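Local coordinates for protein kinase domain-containing protein (Chaetomium thermophilum, PDB 6Z3U) that probably phosphorylates serine and threonine residues of other proteins, among them the RNA polymerase II C-terminal repeats, as the CDK7-type kinase of the CAK complex, at residues Glu86-Lys89 with Arg90-Ile93; Arg185-Glu188 with Arg189-Gly193; Pro389-Lys392 with Glu393-Pro396. All coordinates share one frame; numbering follows the deposited sequence.

Interaction 1 (Glu86-Lys89 with Arg90-Ile93); sequences EAEK and RKYI
Lys-91 folds back over the last turn of helix 80-89 and touches Glu-88 along most of its length. Lys-91 CB lies 3.3 Å from Glu-88 O, while CG stands a little further off from this carbonyl and that of Ala-87. Extended beyond CG, the chain brings Lys-91 CD to 3.8 Å from Glu-88 OE1, and CE passes near OE2. At the tip Lys-91 NZ forms a long salt bridge, 3.6 Å, with Glu-88 OE2. A lysine suits this exposed place, its long flexible chain running along the carboxylate of an acid one turn back. Glu-88 meets it by bending at chi2 (70°), and its OE1 is hydrogen-bonded to Ser-159 of strand 157-162. An alanine here is likely to leave the Lys-91 ammonium without its mate and Ser-159 OG without this acceptor. The Arg-90 guanidinium lays one face over Ala-87 CA, offset toward the rim, with Arg-90 NH2 3.5 Å from Ala-87 CB, a methyl small enough for this approach. Backbone bonds carry the chain on: Arg-90 N to Glu-86 O, Lys-91 N to Glu-88 O, and weakly Tyr-92 N to Lys-89 O. A type I beta turn thus leads into strand 92-99, first of the kinase N-lobe sheet.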
ATOM      1  N   GLU B  86      -8.824  10.035  20.608  1.00 74.13           N
ATOM      2  CA  GLU B  86      -8.473  11.176  21.445  1.00 78.90           C
ATOM      3  C   GLU B  86      -7.319  10.829  22.377  1.00 72.58           C
ATOM      4  O   GLU B  86      -6.457  11.671  22.652  1.00 71.29           O
ATOM      5  CB  GLU B  86      -9.688  11.635  22.249  1.00 75.25           C
ATOM      6  CG  GLU B  86     -10.880  12.063  21.396  1.00 90.71           C
ATOM      7  CD  GLU B  86     -10.491  12.907  20.195  1.00 94.33           C
ATOM      8  OE1 GLU B  86      -9.716  13.872  20.361  1.00 98.59           O
ATOM      9  OE2 GLU B  86     -10.957  12.590  19.077  1.00 75.85           O
ATOM     10  N   ALA B  87      -7.283   9.586  22.866  1.00 74.85           N
ATOM     11  CA  ALA B  87      -6.159   9.147  23.686  1.00 81.22           C
ATOM     12  C   ALA B  87      -4.854   9.180  22.904  1.00 73.53           C
ATOM     13  O   ALA B  87      -3.797   9.476  23.472  1.00 80.63           O
ATOM     14  CB  ALA B  87      -6.418   7.740  24.221  1.00 87.86           C
ATOM     15  N   GLU B  88      -4.906   8.884  21.604  1.00 72.47           N
ATOM     16  CA  GLU B  88      -3.704   8.927  20.782  1.00 68.90           C
ATOM     17  C   GLU B  88      -3.306  10.360  20.454  1.00 69.42           C
ATOM     18  O   GLU B  88      -2.113  10.674  20.376  1.00 69.91           O
ATOM     19  CB  GLU B  88      -3.922   8.136  19.493  1.00 64.98           C
ATOM     20  CG  GLU B  88      -2.649   7.854  18.717  1.00 57.82           C
ATOM     21  CD  GLU B  88      -1.751   6.852  19.416  1.00 59.49           C
ATOM     22  OE1 GLU B  88      -0.540   6.826  19.111  1.00 63.41           O
ATOM     23  OE2 GLU B  88      -2.257   6.094  20.271  1.00 55.48           O
ATOM     24  N   LYS B  89      -4.288  11.239  20.243  1.00 66.04           N
ATOM     25  CA  LYS B  89      -3.973  12.643  20.011  1.00 65.42           C
ATOM     26  C   LYS B  89      -3.353  13.282  21.247  1.00 67.71           C
ATOM     27  O   LYS B  89      -2.553  14.217  21.124  1.00 63.03           O
ATOM     28  CB  LYS B  89      -5.230  13.397  19.580  1.00 63.84           C
ATOM     29  CG  LYS B  89      -4.989  14.862  19.258  1.00 70.32           C
ATOM     30  CD  LYS B  89      -6.231  15.508  18.664  1.00 73.67           C
ATOM     31  CE  LYS B  89      -5.965  16.947  18.248  1.00 80.09           C
ATOM     32  NZ  LYS B  89      -7.212  17.655  17.843  1.00 75.65           N
ATOM     33  N   ARG B  90      -3.709  12.798  22.440  1.00 73.52           N
ATOM     34  CA  ARG B  90      -3.113  13.312  23.667  1.00 76.93           C
ATOM     35  C   ARG B  90      -1.641  12.945  23.794  1.00 75.36           C
ATOM     36  O   ARG B  90      -0.921  13.584  24.568  1.00 81.06           O
ATOM     37  CB  ARG B  90      -3.869  12.791  24.892  1.00 84.56           C
ATOM     38  CG  ARG B  90      -5.051  13.656  25.308  1.00 95.71           C
ATOM     39  CD  ARG B  90      -5.592  13.276  26.689  1.00101.58           C
ATOM     40  NE  ARG B  90      -6.498  12.126  26.648  1.00113.70           N
ATOM     41  CZ  ARG B  90      -6.173  10.880  26.994  1.00106.33           C
ATOM     42  NH1 ARG B  90      -4.952  10.586  27.423  1.00101.65           N
ATOM     43  NH2 ARG B  90      -7.085   9.920  26.911  1.00 92.90           N
ATOM     44  N   LYS B  91      -1.179  11.931  23.059  1.00 70.52           N
ATOM     45  CA  LYS B  91       0.210  11.503  23.170  1.00 71.75           C
ATOM     46  C   LYS B  91       1.183  12.548  22.640  1.00 66.60           C
ATOM     47  O   LYS B  91       2.355  12.536  23.028  1.00 65.92           O
ATOM     48  CB  LYS B  91       0.407  10.174  22.438  1.00 66.68           C
ATOM     49  CG  LYS B  91       0.285   8.965  23.355  1.00 71.56           C
ATOM     50  CD  LYS B  91       0.514   7.656  22.619  1.00 71.33           C
ATOM     51  CE  LYS B  91       0.147   6.469  23.499  1.00 69.56           C
ATOM     52  NZ  LYS B  91       0.216   5.173  22.768  1.00 58.18           N
ATOM     53  N   TYR B  92       0.728  13.451  21.775  1.00 65.81           N
ATOM     54  CA  TYR B  92       1.601  14.421  21.129  1.00 61.05           C
ATOM     55  C   TYR B  92       1.015  15.810  21.316  1.00 57.79           C
ATOM     56  O   TYR B  92      -0.172  16.029  21.053  1.00 58.69           O
ATOM     57  CB  TYR B  92       1.771  14.082  19.647  1.00 52.02           C
ATOM     58  CG  TYR B  92       2.274  12.673  19.441  1.00 50.25           C
ATOM     59  CD1 TYR B  92       1.405  11.649  19.085  1.00 55.77           C
ATOM     60  CD2 TYR B  92       3.610  12.356  19.637  1.00 55.49           C
ATOM     61  CE1 TYR B  92       1.856  10.354  18.910  1.00 50.08           C
ATOM     62  CE2 TYR B  92       4.073  11.064  19.462  1.00 58.28           C
ATOM     63  CZ  TYR B  92       3.191  10.067  19.101  1.00 52.70           C
ATOM     64  OH  TYR B  92       3.644   8.779  18.929  1.00 53.23           O
ATOM     65  N   ILE B  93       1.847  16.741  21.772  1.00 59.68           N
ATOM     66  CA  ILE B  93       1.433  18.107  22.069  1.00 63.11           C
ATOM     67  C   ILE B  93       1.774  18.977  20.868  1.00 60.36           C
ATOM     68  O   ILE B  93       2.936  19.042  20.449  1.00 58.08           O
ATOM     69  CB  ILE B  93       2.121  18.628  23.339  1.00 67.71           C
ATOM     70  CG1 ILE B  93       1.675  17.807  24.551  1.00 71.25           C
ATOM     71  CG2 ILE B  93       1.819  20.104  23.539  1.00 71.45           C
ATOM     72  CD1 ILE B  93       2.623  17.890  25.727  1.00 77.70           C
TER

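Interaction 2 (Arg185-Glu188 with Arg189-Gly193); sequences RDVE and RVRYG
Asp-186 meets Arg-189 and Val-190 just after helix 180-185 has ended, and it is the centre of an inverse gamma turn that breaks the helical path. With CG anti to its own backbone N (chi1 -164°), the carboxylate is swung over the start of 189-193. There Asp-186 OD2 accepts the backbone N-H of Arg-189 at 3.1 Å, met from above the carboxylate plane. The other oxygen, Asp-186 OD1, takes a weak, 3.5 Å hydrogen bond from Arg-189 NE as part of a salt bridge, the two flat groups being turned 43° against each other. Aspartate suits the place because its short side chain can serve a nearby amide and a cation together. Its backbone contributes too, Asp-186 O receiving Val-190 N at 3.1 Å, while its CB rests against Val-190 CG2, the methyl of a buried valine that also packs on Leu-183.

Val-187 follows, and here the carbonyl does the work. Bent at chi2 and chi3, Arg-191 curls back so that NH1 (3.0 Å) and NH2 (3.1 Å) both grip Val-187 O end-on. The oxygen lies in the guanidinium plane, and both nitrogens come from one face of the carbonyl plane. Arginine suits this because its flat end carries coplanar N-H donors that can converge on one oxygen.

Glu-188 is exposed, as suits a charged residue. Its OE2 lies beside the aliphatic CG of Arg-189; Arg-189 NE, 4.4 Å from Glu-188 OE2, points no N-H at it, so only the charges attract. Paired side-chain and backbone acceptance by Asp-186 makes this an Asx motif, set in the C-lobe loop joining helix 180-185 to helix 194-213.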
ATOM      1  N   ARG B 185      20.247  24.694  -4.335  1.00 25.47           N
ATOM      2  CA  ARG B 185      19.978  26.040  -4.828  1.00 25.81           C
ATOM      3  C   ARG B 185      20.844  27.084  -4.134  1.00 29.23           C
ATOM      4  O   ARG B 185      21.126  28.137  -4.717  1.00 42.73           O
ATOM      5  CB  ARG B 185      18.501  26.392  -4.644  1.00 31.86           C
ATOM      6  CG  ARG B 185      17.539  25.636  -5.553  1.00 37.12           C
ATOM      7  CD  ARG B 185      16.109  26.130  -5.363  1.00 46.23           C
ATOM      8  NE  ARG B 185      15.865  27.394  -6.056  1.00 53.11           N
ATOM      9  CZ  ARG B 185      15.130  27.529  -7.159  1.00 63.83           C
ATOM     10  NH1 ARG B 185      14.980  28.729  -7.705  1.00 82.21           N
ATOM     11  NH2 ARG B 185      14.532  26.481  -7.713  1.00 65.29           N
ATOM     12  N   ASP B 186      21.276  26.817  -2.898  1.00 26.87           N
ATOM     13  CA  ASP B 186      22.025  27.797  -2.106  1.00 32.00           C
ATOM     14  C   ASP B 186      23.485  27.806  -2.564  1.00 31.02           C
ATOM     15  O   ASP B 186      24.404  27.367  -1.869  1.00 36.83           O
ATOM     16  CB  ASP B 186      21.904  27.481  -0.620  1.00 32.43           C
ATOM     17  CG  ASP B 186      22.311  28.648   0.264  1.00 30.26           C
ATOM     18  OD1 ASP B 186      21.885  28.674   1.442  1.00 28.13           O
ATOM     19  OD2 ASP B 186      23.014  29.558  -0.232  1.00 29.60           O
ATOM     20  N   VAL B 187      23.687  28.334  -3.773  1.00 33.87           N
ATOM     21  CA  VAL B 187      25.019  28.354  -4.359  1.00 27.07           C
ATOM     22  C   VAL B 187      25.921  29.369  -3.676  1.00 26.11           C
ATOM     23  O   VAL B 187      27.148  29.236  -3.723  1.00 25.25           O
ATOM     24  CB  VAL B 187      24.924  28.653  -5.868  1.00 24.63           C
ATOM     25  CG1 VAL B 187      26.309  28.819  -6.470  1.00 42.29           C
ATOM     26  CG2 VAL B 187      24.160  27.550  -6.579  1.00 23.71           C
ATOM     27  N   GLU B 188      25.350  30.381  -3.030  1.00 34.52           N
ATOM     28  CA  GLU B 188      26.179  31.433  -2.453  1.00 30.79           C
ATOM     29  C   GLU B 188      26.791  31.021  -1.119  1.00 29.75           C
ATOM     30  O   GLU B 188      27.921  31.421  -0.821  1.00 33.26           O
ATOM     31  CB  GLU B 188      25.350  32.710  -2.300  1.00 38.98           C
ATOM     32  CG  GLU B 188      26.147  33.960  -1.964  1.00 42.78           C
ATOM     33  CD  GLU B 188      26.307  34.171  -0.473  1.00 43.63           C
ATOM     34  OE1 GLU B 188      27.459  34.201   0.010  1.00 43.88           O
ATOM     35  OE2 GLU B 188      25.276  34.346   0.210  1.00 50.90           O
ATOM     36  N   ARG B 189      26.091  30.219  -0.319  1.00 35.66           N
ATOM     37  CA  ARG B 189      26.520  29.922   1.042  1.00 35.01           C
ATOM     38  C   ARG B 189      26.825  28.455   1.311  1.00 34.24           C
ATOM     39  O   ARG B 189      27.629  28.172   2.201  1.00 44.23           O
ATOM     40  CB  ARG B 189      25.450  30.406   2.039  1.00 38.12           C
ATOM     41  CG  ARG B 189      25.098  31.882   1.856  1.00 45.85           C
ATOM     42  CD  ARG B 189      24.080  32.399   2.873  1.00 46.38           C
ATOM     43  NE  ARG B 189      22.770  31.771   2.726  1.00 64.66           N
ATOM     44  CZ  ARG B 189      21.687  32.124   3.414  1.00 64.56           C
ATOM     45  NH1 ARG B 189      20.538  31.494   3.211  1.00 65.40           N
ATOM     46  NH2 ARG B 189      21.749  33.109   4.302  1.00 61.58           N
ATOM     47  N   VAL B 190      26.216  27.519   0.589  1.00 26.20           N
ATOM     48  CA  VAL B 190      26.376  26.092   0.860  1.00 25.43           C
ATOM     49  C   VAL B 190      27.441  25.522  -0.066  1.00 28.47           C
ATOM     50  O   VAL B 190      27.321  25.609  -1.295  1.00 29.69           O
ATOM     51  CB  VAL B 190      25.051  25.333   0.690  1.00 24.99           C
ATOM     52  CG1 VAL B 190      25.300  23.838   0.699  1.00 24.14           C
ATOM     53  CG2 VAL B 190      24.082  25.704   1.790  1.00 27.21           C
ATOM     54  N   ARG B 191      28.463  24.903   0.524  1.00 33.22           N
ATOM     55  CA  ARG B 191      29.566  24.292  -0.208  1.00 25.90           C
ATOM     56  C   ARG B 191      29.568  22.793   0.052  1.00 25.76           C
ATOM     57  O   ARG B 191      29.622  22.364   1.211  1.00 24.37           O
ATOM     58  CB  ARG B 191      30.907  24.895   0.218  1.00 26.56           C
ATOM     59  CG  ARG B 191      31.075  26.374  -0.082  1.00 25.04           C
ATOM     60  CD  ARG B 191      31.730  26.593  -1.433  1.00 24.46           C
ATOM     61  NE  ARG B 191      30.793  26.385  -2.530  1.00 23.76           N
ATOM     62  CZ  ARG B 191      29.868  27.266  -2.897  1.00 24.10           C
ATOM     63  NH1 ARG B 191      29.062  26.990  -3.909  1.00 29.96           N
ATOM     64  NH2 ARG B 191      29.747  28.420  -2.252  1.00 25.97           N
ATOM     65  N   TYR B 192      29.527  21.997  -1.017  1.00 24.24           N
ATOM     66  CA  TYR B 192      29.614  20.548  -0.895  1.00 27.12           C
ATOM     67  C   TYR B 192      30.434  19.988  -2.048  1.00 31.76           C
ATOM     68  O   TYR B 192      30.509  20.586  -3.125  1.00 37.06           O
ATOM     69  CB  TYR B 192      28.224  19.889  -0.849  1.00 29.87           C
ATOM     70  CG  TYR B 192      27.440  19.901  -2.143  1.00 22.03           C
ATOM     71  CD1 TYR B 192      27.677  18.955  -3.133  1.00 23.26           C
ATOM     72  CD2 TYR B 192      26.436  20.836  -2.359  1.00 21.36           C
ATOM     73  CE1 TYR B 192      26.952  18.954  -4.307  1.00 20.79           C
ATOM     74  CE2 TYR B 192      25.708  20.843  -3.531  1.00 20.84           C
ATOM     75  CZ  TYR B 192      25.970  19.900  -4.501  1.00 20.13           C
ATOM     76  OH  TYR B 192      25.247  19.902  -5.668  1.00 22.02           O
ATOM     77  N   GLY B 193      31.051  18.831  -1.805  1.00 27.03           N
ATOM     78  CA  GLY B 193      31.947  18.226  -2.771  1.00 20.58           C
ATOM     79  C   GLY B 193      31.537  16.828  -3.184  1.00 20.05           C
ATOM     80  O   GLY B 193      30.425  16.387  -2.883  1.00 28.71           O
TER

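Interaction 3 (Pro389-Lys392 with Glu393-Pro396)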
ATOM      1  N   PRO B 389      32.616   8.151   1.286  1.00 27.07           N
ATOM      2  CA  PRO B 389      31.559   9.147   1.477  1.00 24.47           C
ATOM      3  C   PRO B 389      31.669   9.850   2.816  1.00 26.18           C
ATOM      4  O   PRO B 389      32.201   9.314   3.791  1.00 25.27           O
ATOM      5  CB  PRO B 389      30.269   8.322   1.391  1.00 34.39           C
ATOM      6  CG  PRO B 389      30.682   6.936   1.760  1.00 42.40           C
ATOM      7  CD  PRO B 389      32.086   6.777   1.251  1.00 44.81           C
ATOM      8  N   THR B 390      31.144  11.071   2.851  1.00 33.12           N
ATOM      9  CA  THR B 390      31.192  11.879   4.056  1.00 28.94           C
ATOM     10  C   THR B 390      30.267  11.304   5.122  1.00 28.19           C
ATOM     11  O   THR B 390      29.198  10.762   4.825  1.00 31.93           O
ATOM     12  CB  THR B 390      30.785  13.320   3.750  1.00 24.17           C
ATOM     13  OG1 THR B 390      31.575  13.822   2.665  1.00 31.76           O
ATOM     14  CG2 THR B 390      30.990  14.203   4.971  1.00 32.57           C
ATOM     15  N   ARG B 391      30.691  11.427   6.374  1.00 33.35           N
ATOM     16  CA  ARG B 391      29.850  11.026   7.492  1.00 33.86           C
ATOM     17  C   ARG B 391      28.698  12.010   7.648  1.00 46.10           C
ATOM     18  O   ARG B 391      28.881  13.226   7.545  1.00 55.11           O
ATOM     19  CB  ARG B 391      30.676  10.953   8.774  1.00 52.48           C
ATOM     20  CG  ARG B 391      29.967  10.277   9.940  1.00 63.60           C
ATOM     21  CD  ARG B 391      30.921  10.054  11.109  1.00 71.88           C
ATOM     22  NE  ARG B 391      31.529  11.299  11.576  1.00 70.67           N
ATOM     23  CZ  ARG B 391      31.149  11.973  12.661  1.00 70.99           C
ATOM     24  NH1 ARG B 391      30.152  11.534  13.419  1.00 76.26           N
ATOM     25  NH2 ARG B 391      31.777  13.094  12.988  1.00 69.97           N
ATOM     26  N   LYS B 392      27.502  11.474   7.897  1.00 44.42           N
ATOM     27  CA  LYS B 392      26.312  12.318   7.936  1.00 47.93           C
ATOM     28  C   LYS B 392      26.458  13.457   8.935  1.00 49.49           C
ATOM     29  O   LYS B 392      25.898  14.540   8.726  1.00 46.32           O
ATOM     30  CB  LYS B 392      25.082  11.474   8.272  1.00 54.23           C
ATOM     31  CG  LYS B 392      25.265  10.549   9.465  1.00 57.59           C
ATOM     32  CD  LYS B 392      23.925  10.110  10.036  1.00 47.23           C
ATOM     33  CE  LYS B 392      24.087   8.948  10.994  1.00 40.44           C
ATOM     34  NZ  LYS B 392      22.798   8.256  11.231  1.00 44.82           N
ATOM     35  N   GLU B 393      27.207  13.244  10.016  1.00 63.62           N
ATOM     36  CA  GLU B 393      27.414  14.310  10.986  1.00 63.98           C
ATOM     37  C   GLU B 393      28.252  15.448  10.418  1.00 62.76           C
ATOM     38  O   GLU B 393      28.192  16.566  10.942  1.00 64.82           O
ATOM     39  CB  GLU B 393      28.088  13.755  12.242  1.00 67.44           C
ATOM     40  CG  GLU B 393      27.140  13.085  13.231  1.00 73.52           C
ATOM     41  CD  GLU B 393      26.599  11.757  12.731  1.00 73.00           C
ATOM     42  OE1 GLU B 393      25.408  11.466  12.978  1.00 72.10           O
ATOM     43  OE2 GLU B 393      27.364  11.006  12.087  1.00 74.37           O
ATOM     44  N   ASP B 394      29.016  15.197   9.358  1.00 52.59           N
ATOM     45  CA  ASP B 394      29.859  16.213   8.744  1.00 48.43           C
ATOM     46  C   ASP B 394      29.268  16.785   7.463  1.00 41.24           C
ATOM     47  O   ASP B 394      29.929  17.592   6.802  1.00 42.95           O
ATOM     48  CB  ASP B 394      31.249  15.636   8.447  1.00 52.32           C
ATOM     49  CG  ASP B 394      32.051  15.364   9.705  1.00 56.46           C
ATOM     50  OD1 ASP B 394      31.449  15.319  10.800  1.00 63.03           O
ATOM     51  OD2 ASP B 394      33.284  15.196   9.599  1.00 52.34           O
ATOM     52  N   LEU B 395      28.051  16.393   7.094  1.00 42.86           N
ATOM     53  CA  LEU B 395      27.462  16.884   5.861  1.00 35.89           C
ATOM     54  C   LEU B 395      27.106  18.362   5.997  1.00 33.84           C
ATOM     55  O   LEU B 395      26.875  18.857   7.102  1.00 38.91           O
ATOM     56  CB  LEU B 395      26.217  16.077   5.506  1.00 39.20           C
ATOM     57  CG  LEU B 395      26.447  14.705   4.869  1.00 34.64           C
ATOM     58  CD1 LEU B 395      25.148  13.925   4.775  1.00 36.02           C
ATOM     59  CD2 LEU B 395      27.064  14.853   3.486  1.00 35.75           C
ATOM     60  N   PRO B 396      27.038  19.085   4.880  1.00 23.21           N
ATOM     61  CA  PRO B 396      26.655  20.499   4.950  1.00 27.65           C
ATOM     62  C   PRO B 396      25.251  20.683   5.503  1.00 32.53           C
ATOM     63  O   PRO B 396      24.336  19.911   5.206  1.00 42.90           O
ATOM     64  CB  PRO B 396      26.746  20.963   3.490  1.00 28.22           C
ATOM     65  CG  PRO B 396      27.666  20.001   2.835  1.00 23.40           C
ATOM     66  CD  PRO B 396      27.463  18.691   3.526  1.00 25.62           C
TER
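A salt-bridge network of Arg-391, Glu-393 and Asp-394 spans a tight turn in the C-terminal tail that follows helix 381-384. A chi1 of -168° turns the Arg-391 chain away from its own N, and a bend at chi3 then brings its two terminal nitrogens to different acids. Arg-391 NH1 meets Glu-393 OE2 at 3.1 Å, the two flat groups only 28° from parallel. Arg-391 NH2 meets Asp-394 OD1, also at 3.1 Å, but that carboxylate is turned 69° from the guanidinium. Glu-393 CB sits over one guanidinium face, offset toward its rim. An arginine suits the place because one flat cation can serve two acids, and the two bridges fix how it is turned.

The backbone of the same residues makes 3-10 turns: Asp-394 N bonds to Arg-391 O at 2.7 Å and Leu-395 N to Lys-392 O at 3.3 Å, each donor above the carbonyl plane. Such i to i+3 bonds probably help bring both acids round to the arginine's side chain.

Lys-392 and Glu-393 run side by side, the glutamate oxygens lying along the lysine methylenes; the lysine ammonium has its salt bridges with Glu-233 and Asp-231. The methyl CG2 of Thr-390 touches Asp-394 CB at 3.8 Å, and Leu-395 CD2 lies 4.0 Å from Thr-390 CB. Toward helix 194-213, Thr-390 OG1 is hydrogen-bonded to Asp-196, while the buried leucine, a fitting apolar residue, packs on Trp-200.

In the fold
All three are surface contacts; one lies in the N-lobe and two in the C-lobe. Interaction 1 joins the N-terminal helix to the N-lobe sheet, its centre about 35 Å or more from those of the other two. Interactions 2 and 3, centres about 15 Å apart, meet: Pro-396 packs on Arg-191 and Tyr-192, and Asp-196 accepts both Gly-193 N and Thr-390 OG1, so the loop and the tail come together at the start of helix 194-213. Interaction 1 relies on backbone bonds with a long salt bridge, interaction 2 on an aspartate and a carbonyl receiving donors, and interaction 3 on one arginine shared by two acids. Interactions 2 and 3 each add one buried aliphatic residue, whereas interaction 1 buries none.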